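Local coordinates for BpsB (PgaB), Poly-beta-1,6-N-acetyl-D-glucosamine N-deacetylase (Bordetella bronchiseptica RB50, PDB 5BU6), which removes N-acetyl groups from the biofilm polysaccharide poly-beta-1,6-N-acetyl-D-glucosamine, as a metal-dependent family 4 carbohydrate esterase, at residues 106-119 with 131-143. The protein carries 5 engineered substitutions. Residues are numbered along the deposited sequence; the frame is centred on the assembly and turned at random.
Sequences VAVVTSWTDAPAGT and HDFFMTWAQLREM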
ATOM      1  N   VAL A 106      -4.456   5.393  -2.213  1.00 27.36           N
ATOM      2  CA  VAL A 106      -4.957   4.084  -2.628  1.00 33.26           C
ATOM      3  C   VAL A 106      -3.822   3.364  -3.360  1.00 33.26           C
ATOM      4  O   VAL A 106      -3.298   3.887  -4.328  1.00 30.90           O
ATOM      5  CB  VAL A 106      -6.190   4.203  -3.548  1.00 32.02           C
ATOM      6  CG1 VAL A 106      -6.593   2.819  -4.094  1.00 37.97           C
ATOM      7  CG2 VAL A 106      -7.355   4.868  -2.808  1.00 31.57           C
ATOM      8  N   ALA A 107      -3.427   2.193  -2.882  1.00 31.57           N
ATOM      9  CA  ALA A 107      -2.282   1.486  -3.453  1.00 31.74           C
ATOM     10  C   ALA A 107      -2.802   0.278  -4.232  1.00 32.06           C
ATOM     11  O   ALA A 107      -3.564  -0.547  -3.693  1.00 31.67           O
ATOM     12  CB  ALA A 107      -1.299   1.064  -2.363  1.00 34.27           C
ATOM     13  N   VAL A 108      -2.400   0.211  -5.496  1.00 32.51           N
ATOM     14  CA  VAL A 108      -2.941  -0.715  -6.487  1.00 32.29           C
ATOM     15  C   VAL A 108      -1.997  -1.884  -6.742  1.00 30.75           C
ATOM     16  O   VAL A 108      -0.838  -1.648  -7.014  1.00 27.72           O
ATOM     17  CB  VAL A 108      -3.173   0.043  -7.818  1.00 39.96           C
ATOM     18  CG1 VAL A 108      -3.571  -0.888  -8.936  1.00 35.01           C
ATOM     19  CG2 VAL A 108      -4.190   1.168  -7.611  1.00 50.70           C
ATOM     20  N   VAL A 109      -2.461  -3.131  -6.644  1.00 33.79           N
ATOM     21  CA  VAL A 109      -1.649  -4.262  -7.109  1.00 30.10           C
ATOM     22  C   VAL A 109      -1.969  -4.428  -8.588  1.00 31.81           C
ATOM     23  O   VAL A 109      -3.062  -4.867  -8.941  1.00 30.16           O
ATOM     24  CB  VAL A 109      -1.945  -5.573  -6.376  1.00 30.79           C
ATOM     25  CG1 VAL A 109      -1.011  -6.667  -6.882  1.00 29.29           C
ATOM     26  CG2 VAL A 109      -1.810  -5.396  -4.853  1.00 28.79           C
ATOM     27  N   THR A 110      -1.060  -4.042  -9.466  1.00 28.51           N
ATOM     28  CA  THR A 110      -1.496  -3.833 -10.843  1.00 31.25           C
ATOM     29  C   THR A 110      -1.722  -5.150 -11.599  1.00 32.40           C
ATOM     30  O   THR A 110      -2.449  -5.172 -12.579  1.00 37.45           O
ATOM     31  CB  THR A 110      -0.525  -2.915 -11.620  1.00 30.35           C
ATOM     32  OG1 THR A 110       0.802  -3.442 -11.585  1.00 31.62           O
ATOM     33  CG2 THR A 110      -0.524  -1.515 -11.000  1.00 29.01           C
ATOM     34  N   SER A 111      -1.139  -6.253 -11.152  1.00 28.15           N
ATOM     35  CA  SER A 111      -1.432  -7.507 -11.840  1.00 32.46           C
ATOM     36  C   SER A 111      -2.862  -7.990 -11.517  1.00 36.26           C
ATOM     37  O   SER A 111      -3.405  -8.835 -12.229  1.00 36.67           O
ATOM     38  CB  SER A 111      -0.409  -8.605 -11.498  1.00 34.98           C
ATOM     39  OG  SER A 111      -0.593  -9.077 -10.180  1.00 37.44           O
ATOM     40  N   TRP A 112      -3.456  -7.447 -10.457  1.00 31.76           N
ATOM     41  CA  TRP A 112      -4.826  -7.756 -10.079  1.00 34.39           C
ATOM     42  C   TRP A 112      -5.806  -6.861 -10.826  1.00 33.15           C
ATOM     43  O   TRP A 112      -6.721  -7.327 -11.477  1.00 32.87           O
ATOM     44  CB  TRP A 112      -5.012  -7.572  -8.562  1.00 32.85           C
ATOM     45  CG  TRP A 112      -4.233  -8.521  -7.718  1.00 32.15           C
ATOM     46  CD1 TRP A 112      -3.464  -9.549  -8.140  1.00 32.53           C
ATOM     47  CD2 TRP A 112      -4.146  -8.518  -6.279  1.00 29.04           C
ATOM     48  NE1 TRP A 112      -2.898 -10.194  -7.068  1.00 32.77           N
ATOM     49  CE2 TRP A 112      -3.310  -9.590  -5.913  1.00 35.39           C
ATOM     50  CE3 TRP A 112      -4.688  -7.716  -5.285  1.00 30.99           C
ATOM     51  CZ2 TRP A 112      -3.000  -9.884  -4.589  1.00 41.76           C
ATOM     52  CZ3 TRP A 112      -4.389  -8.019  -3.946  1.00 32.68           C
ATOM     53  CH2 TRP A 112      -3.549  -9.089  -3.624  1.00 33.12           C
ATOM     54  N   THR A 113      -5.608  -5.555 -10.686  1.00 29.38           N
ATOM     55  CA  THR A 113      -6.384  -4.549 -11.396  1.00 34.28           C
ATOM     56  C   THR A 113      -6.300  -4.751 -12.908  1.00 34.81           C
ATOM     57  O   THR A 113      -7.294  -4.620 -13.620  1.00 36.61           O
ATOM     58  CB  THR A 113      -5.888  -3.134 -11.009  1.00 34.05           C
ATOM     59  OG1 THR A 113      -6.008  -2.994  -9.587  1.00 37.93           O
ATOM     60  CG2 THR A 113      -6.701  -2.005 -11.723  1.00 28.14           C
ATOM     61  N   ASP A 114      -5.116  -5.096 -13.398  1.00 34.01           N
ATOM     62  CA  ASP A 114      -4.924  -5.247 -14.836  1.00 31.73           C
ATOM     63  C   ASP A 114      -4.998  -6.699 -15.323  1.00 33.36           C
ATOM     64  O   ASP A 114      -4.467  -7.019 -16.370  1.00 31.94           O
ATOM     65  CB  ASP A 114      -3.576  -4.669 -15.257  1.00 36.02           C
ATOM     66  CG  ASP A 114      -3.536  -4.331 -16.714  1.00 39.10           C
ATOM     67  OD1 ASP A 114      -4.433  -3.578 -17.150  1.00 41.18           O
ATOM     68  OD2 ASP A 114      -2.635  -4.843 -17.408  1.00 39.21           O
ATOM     69  N   ALA A 115      -5.611  -7.588 -14.550  1.00 30.25           N
ATOM     70  CA  ALA A 115      -5.687  -8.975 -14.996  1.00 32.90           C
ATOM     71  C   ALA A 115      -6.467  -9.083 -16.302  1.00 31.42           C
ATOM     72  O   ALA A 115      -7.394  -8.307 -16.547  1.00 36.08           O
ATOM     73  CB  ALA A 115      -6.330  -9.861 -13.908  1.00 34.75           C
ATOM     74  N   PRO A 116      -6.090 -10.046 -17.143  1.00 33.01           N
ATOM     75  CA  PRO A 116      -6.778 -10.289 -18.422  1.00 36.46           C
ATOM     76  C   PRO A 116      -8.286 -10.442 -18.236  1.00 40.68           C
ATOM     77  O   PRO A 116      -8.704 -11.043 -17.242  1.00 41.53           O
ATOM     78  CB  PRO A 116      -6.163 -11.605 -18.908  1.00 42.06           C
ATOM     79  CG  PRO A 116      -4.839 -11.680 -18.246  1.00 48.10           C
ATOM     80  CD  PRO A 116      -4.995 -11.011 -16.911  1.00 40.44           C
ATOM     81  N   ALA A 117      -9.085  -9.924 -19.163  1.00 41.78           N
ATOM     82  CA  ALA A 117     -10.547 -10.023 -19.056  1.00 47.49           C
ATOM     83  C   ALA A 117     -10.997 -11.474 -18.953  1.00 47.62           C
ATOM     84  O   ALA A 117     -10.443 -12.351 -19.616  1.00 42.96           O
ATOM     85  CB  ALA A 117     -11.229  -9.355 -20.249  1.00 42.52           C
ATOM     86  N   GLY A 118     -11.993 -11.716 -18.105  1.00 47.87           N
ATOM     87  CA  GLY A 118     -12.537 -13.046 -17.933  1.00 52.51           C
ATOM     88  C   GLY A 118     -11.691 -14.003 -17.110  1.00 46.04           C
ATOM     89  O   GLY A 118     -12.085 -15.134 -16.930  1.00 46.68           O
ATOM     90  N   THR A 119     -10.535 -13.584 -16.610  1.00 37.35           N
ATOM     91  CA  THR A 119      -9.730 -14.512 -15.828  1.00 42.64           C
ATOM     92  C   THR A 119      -9.806 -14.200 -14.328  1.00 50.06           C
ATOM     93  O   THR A 119     -10.065 -13.071 -13.924  1.00 50.96           O
ATOM     94  CB  THR A 119      -8.251 -14.517 -16.276  1.00 39.33           C
ATOM     95  OG1 THR A 119      -7.609 -13.302 -15.860  1.00 42.48           O
ATOM     96  CG2 THR A 119      -8.138 -14.682 -17.806  1.00 42.95           C
ATOM     97  N   HIS A 131     -12.348 -11.591 -11.257  1.00 42.31           N
ATOM     98  CA  HIS A 131     -11.822 -10.337 -11.768  1.00 37.73           C
ATOM     99  C   HIS A 131     -12.602  -9.127 -11.236  1.00 35.48           C
ATOM    100  O   HIS A 131     -12.005  -8.109 -10.886  1.00 34.20           O
ATOM    101  CB  HIS A 131     -11.849 -10.369 -13.311  1.00 46.75           C
ATOM    102  CG  HIS A 131     -11.178  -9.199 -13.960  1.00 63.28           C
ATOM    103  ND1 HIS A 131      -9.860  -8.870 -13.726  1.00 77.74           N
ATOM    104  CD2 HIS A 131     -11.642  -8.285 -14.843  1.00 75.01           C
ATOM    105  CE1 HIS A 131      -9.543  -7.799 -14.429  1.00 81.46           C
ATOM    106  NE2 HIS A 131     -10.606  -7.424 -15.117  1.00 80.87           N
ATOM    107  N   ASP A 132     -13.928  -9.240 -11.123  1.00 35.74           N
ATOM    108  CA  ASP A 132     -14.716  -8.063 -10.756  1.00 35.56           C
ATOM    109  C   ASP A 132     -14.803  -7.827  -9.243  1.00 34.53           C
ATOM    110  O   ASP A 132     -15.550  -6.957  -8.783  1.00 35.53           O
ATOM    111  CB  ASP A 132     -16.119  -8.158 -11.359  1.00 53.04           C
ATOM    112  CG  ASP A 132     -16.673  -9.562 -11.321  1.00 77.00           C
ATOM    113  OD1 ASP A 132     -16.105 -10.400 -10.596  1.00 85.47           O
ATOM    114  OD2 ASP A 132     -17.682  -9.826 -12.011  1.00 85.84           O
ATOM    115  N   PHE A 133     -14.011  -8.557  -8.462  1.00 33.90           N
ATOM    116  CA  PHE A 133     -13.831  -8.188  -7.055  1.00 32.15           C
ATOM    117  C   PHE A 133     -13.020  -6.906  -6.904  1.00 32.50           C
ATOM    118  O   PHE A 133     -13.007  -6.291  -5.835  1.00 30.22           O
ATOM    119  CB  PHE A 133     -13.149  -9.312  -6.265  1.00 39.02           C
ATOM    120  CG  PHE A 133     -14.097 -10.368  -5.765  1.00 38.56           C
ATOM    121  CD1 PHE A 133     -15.315 -10.566  -6.387  1.00 43.52           C
ATOM    122  CD2 PHE A 133     -13.786 -11.132  -4.656  1.00 45.81           C
ATOM    123  CE1 PHE A 133     -16.215 -11.531  -5.925  1.00 49.69           C
ATOM    124  CE2 PHE A 133     -14.682 -12.102  -4.179  1.00 43.30           C
ATOM    125  CZ  PHE A 133     -15.894 -12.295  -4.813  1.00 47.31           C
ATOM    126  N   PHE A 134     -12.328  -6.512  -7.965  1.00 30.71           N
ATOM    127  CA  PHE A 134     -11.461  -5.330  -7.911  1.00 28.83           C
ATOM    128  C   PHE A 134     -12.037  -4.121  -8.656  1.00 31.70           C
ATOM    129  O   PHE A 134     -12.735  -4.271  -9.650  1.00 33.67           O
ATOM    130  CB  PHE A 134     -10.085  -5.697  -8.475  1.00 33.97           C
ATOM    131  CG  PHE A 134      -9.400  -6.768  -7.688  1.00 34.00           C
ATOM    132  CD1 PHE A 134      -8.727  -6.456  -6.525  1.00 39.82           C
ATOM    133  CD2 PHE A 134      -9.486  -8.092  -8.068  1.00 37.83           C
ATOM    134  CE1 PHE A 134      -8.122  -7.442  -5.768  1.00 34.96           C
ATOM    135  CE2 PHE A 134      -8.875  -9.080  -7.324  1.00 36.19           C
ATOM    136  CZ  PHE A 134      -8.200  -8.755  -6.169  1.00 35.53           C
ATOM    137  N   MET A 135     -11.707  -2.928  -8.163  1.00 30.17           N
ATOM    138  CA  MET A 135     -11.978  -1.672  -8.844  1.00 37.30           C
ATOM    139  C   MET A 135     -11.479  -1.680 -10.271  1.00 31.82           C
ATOM    140  O   MET A 135     -10.413  -2.238 -10.572  1.00 33.99           O
ATOM    141  CB  MET A 135     -11.307  -0.501  -8.126  1.00 34.10           C
ATOM    142  CG  MET A 135     -12.019   0.031  -6.955  1.00 35.62           C
ATOM    143  SD  MET A 135     -11.101   1.480  -6.356  1.00 44.60           S
ATOM    144  CE  MET A 135      -9.580   0.718  -5.826  1.00 55.41           C
ATOM    145  N   THR A 136     -12.228  -1.032 -11.151  1.00 32.36           N
ATOM    146  CA  THR A 136     -11.771  -0.901 -12.528  1.00 34.37           C
ATOM    147  C   THR A 136     -10.803   0.262 -12.669  1.00 29.82           C
ATOM    148  O   THR A 136     -10.676   1.102 -11.775  1.00 30.90           O
ATOM    149  CB  THR A 136     -12.941  -0.723 -13.489  1.00 38.33           C
ATOM    150  OG1 THR A 136     -13.575   0.537 -13.256  1.00 32.90           O
ATOM    151  CG2 THR A 136     -13.949  -1.866 -13.299  1.00 39.05           C
ATOM    152  N   TRP A 137     -10.086   0.284 -13.783  1.00 30.22           N
ATOM    153  CA  TRP A 137      -9.178   1.384 -14.058  1.00 32.20           C
ATOM    154  C   TRP A 137      -9.940   2.696 -14.132  1.00 32.58           C
ATOM    155  O   TRP A 137      -9.445   3.729 -13.686  1.00 33.74           O
ATOM    156  CB  TRP A 137      -8.412   1.150 -15.350  1.00 32.98           C
ATOM    157  CG  TRP A 137      -7.206   0.234 -15.251  1.00 33.48           C
ATOM    158  CD1 TRP A 137      -6.999  -0.919 -15.957  1.00 38.36           C
ATOM    159  CD2 TRP A 137      -6.052   0.405 -14.418  1.00 31.25           C
ATOM    160  NE1 TRP A 137      -5.784  -1.469 -15.617  1.00 35.91           N
ATOM    161  CE2 TRP A 137      -5.176  -0.667 -14.691  1.00 29.65           C
ATOM    162  CE3 TRP A 137      -5.659   1.381 -13.488  1.00 31.11           C
ATOM    163  CZ2 TRP A 137      -3.938  -0.805 -14.058  1.00 30.20           C
ATOM    164  CZ3 TRP A 137      -4.431   1.238 -12.856  1.00 37.94           C
ATOM    165  CH2 TRP A 137      -3.590   0.156 -13.144  1.00 34.09           C
ATOM    166  N   ALA A 138     -11.130   2.656 -14.722  1.00 35.18           N
ATOM    167  CA  ALA A 138     -11.961   3.856 -14.857  1.00 34.54           C
ATOM    168  C   ALA A 138     -12.325   4.406 -13.490  1.00 36.71           C
ATOM    169  O   ALA A 138     -12.289   5.625 -13.258  1.00 33.17           O
ATOM    170  CB  ALA A 138     -13.209   3.550 -15.638  1.00 42.37           C
ATOM    171  N   GLN A 139     -12.668   3.505 -12.576  1.00 30.23           N
ATOM    172  CA  GLN A 139     -12.958   3.900 -11.199  1.00 32.22           C
ATOM    173  C   GLN A 139     -11.725   4.519 -10.505  1.00 37.72           C
ATOM    174  O   GLN A 139     -11.833   5.549  -9.841  1.00 34.53           O
ATOM    175  CB  GLN A 139     -13.484   2.693 -10.399  1.00 30.54           C
ATOM    176  CG  GLN A 139     -14.936   2.349 -10.753  1.00 34.99           C
ATOM    177  CD  GLN A 139     -15.356   0.970 -10.284  1.00 38.20           C
ATOM    178  OE1 GLN A 139     -14.545   0.179  -9.814  1.00 40.05           O
ATOM    179  NE2 GLN A 139     -16.633   0.669 -10.437  1.00 44.77           N
ATOM    180  N   LEU A 140     -10.557   3.911 -10.667  1.00 32.70           N
ATOM    181  CA  LEU A 140      -9.339   4.491 -10.098  1.00 33.88           C
ATOM    182  C   LEU A 140      -9.022   5.869 -10.658  1.00 35.07           C
ATOM    183  O   LEU A 140      -8.604   6.773  -9.915  1.00 39.30           O
ATOM    184  CB  LEU A 140      -8.130   3.577 -10.335  1.00 32.30           C
ATOM    185  CG  LEU A 140      -8.092   2.348  -9.427  1.00 42.83           C
ATOM    186  CD1 LEU A 140      -7.175   1.309 -10.029  1.00 42.50           C
ATOM    187  CD2 LEU A 140      -7.612   2.721  -8.024  1.00 40.70           C
ATOM    188  N   ARG A 141      -9.197   6.030 -11.966  1.00 30.62           N
ATOM    189  CA  ARG A 141      -8.934   7.308 -12.598  1.00 34.06           C
ATOM    190  C   ARG A 141      -9.883   8.367 -12.047  1.00 37.78           C
ATOM    191  O   ARG A 141      -9.484   9.510 -11.828  1.00 38.84           O
ATOM    192  CB  ARG A 141      -9.072   7.199 -14.117  1.00 29.88           C
ATOM    193  CG  ARG A 141      -8.886   8.515 -14.855  1.00 37.05           C
ATOM    194  CD  ARG A 141      -8.763   8.257 -16.350  1.00 38.73           C
ATOM    195  NE  ARG A 141      -9.076   9.431 -17.173  1.00 56.73           N
ATOM    196  CZ  ARG A 141      -8.225  10.421 -17.434  1.00 69.71           C
ATOM    197  NH1 ARG A 141      -8.600  11.438 -18.204  1.00 66.72           N
ATOM    198  NH2 ARG A 141      -7.001  10.398 -16.923  1.00 75.94           N
ATOM    199  N   GLU A 142     -11.136   7.991 -11.804  1.00 37.03           N
ATOM    200  CA  GLU A 142     -12.088   8.941 -11.248  1.00 36.76           C
ATOM    201  C   GLU A 142     -11.667   9.424  -9.853  1.00 33.85           C
ATOM    202  O   GLU A 142     -11.765  10.616  -9.546  1.00 38.59           O
ATOM    203  CB  GLU A 142     -13.490   8.341 -11.180  1.00 51.19           C
ATOM    204  CG  GLU A 142     -14.535   9.340 -10.710  1.00 75.56           C
ATOM    205  CD  GLU A 142     -15.942   8.775 -10.710  1.00 97.19           C
ATOM    206  OE1 GLU A 142     -16.260   7.969 -11.610  1.00109.85           O
ATOM    207  OE2 GLU A 142     -16.729   9.136  -9.807  1.00 98.49           O
ATOM    208  N   MET A 143     -11.194   8.501  -9.020  1.00 34.09           N
ATOM    209  CA  MET A 143     -10.728   8.848  -7.683  1.00 31.12           C
ATOM    210  C   MET A 143      -9.526   9.779  -7.751  1.00 37.44           C
ATOM    211  O   MET A 143      -9.426  10.759  -7.010  1.00 34.19           O
ATOM    212  CB  MET A 143     -10.369   7.586  -6.898  1.00 31.31           C
ATOM    213  CG  MET A 143     -11.592   6.750  -6.546  1.00 36.44           C
ATOM    214  SD  MET A 143     -11.313   5.527  -5.252  1.00 44.19           S
ATOM    215  CE  MET A 143      -9.892   4.655  -5.881  1.00 48.70           C
TER
HETATM  216  O   HOH W   1      -8.285  -2.409  -8.634  1.00 35.03           O
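The methyl CG2 of T113 sits over one face of the W137 indole, 3.6 Å from the six-membered ring centroid, a CH-pi contact. With OG1 beside the backbone N (chi1 -58°), CG2 stands anti to it, over the ring and against L140 CD1, while OG1 turns to a water that donates to M135 O. Packing stays close along the strand: V108 CG2 and L140 CD2 meet tip to tip at 3.8 Å, and V106 splits its branches, CG1 against M135 CE and CG2 against M143 CE. Strand 104-108, helix 137-145 and parallel strand 149-153 form a beta-alpha-beta crossover of the polysaccharide deacetylase domain; L151 and V149 of the second strand join the apolar layer between helix and sheet. W112 lays its CB over the F134 ring, 4.1 Å from the centroid; the same indole also meets the ring of H159, a nickel ligand, planes about 45° apart. Toward solvent the contact changes character. W137 NE1 donates to D114 OD1 (2.9 Å, 161°), nearly in the indole plane but on the anti side of the carboxylate. Beyond it, partly exposed H131 lies among backbone carbonyls, CE1 3.1 Å from A115 O, and its buried ND1 finds no hydrogen-bond partner.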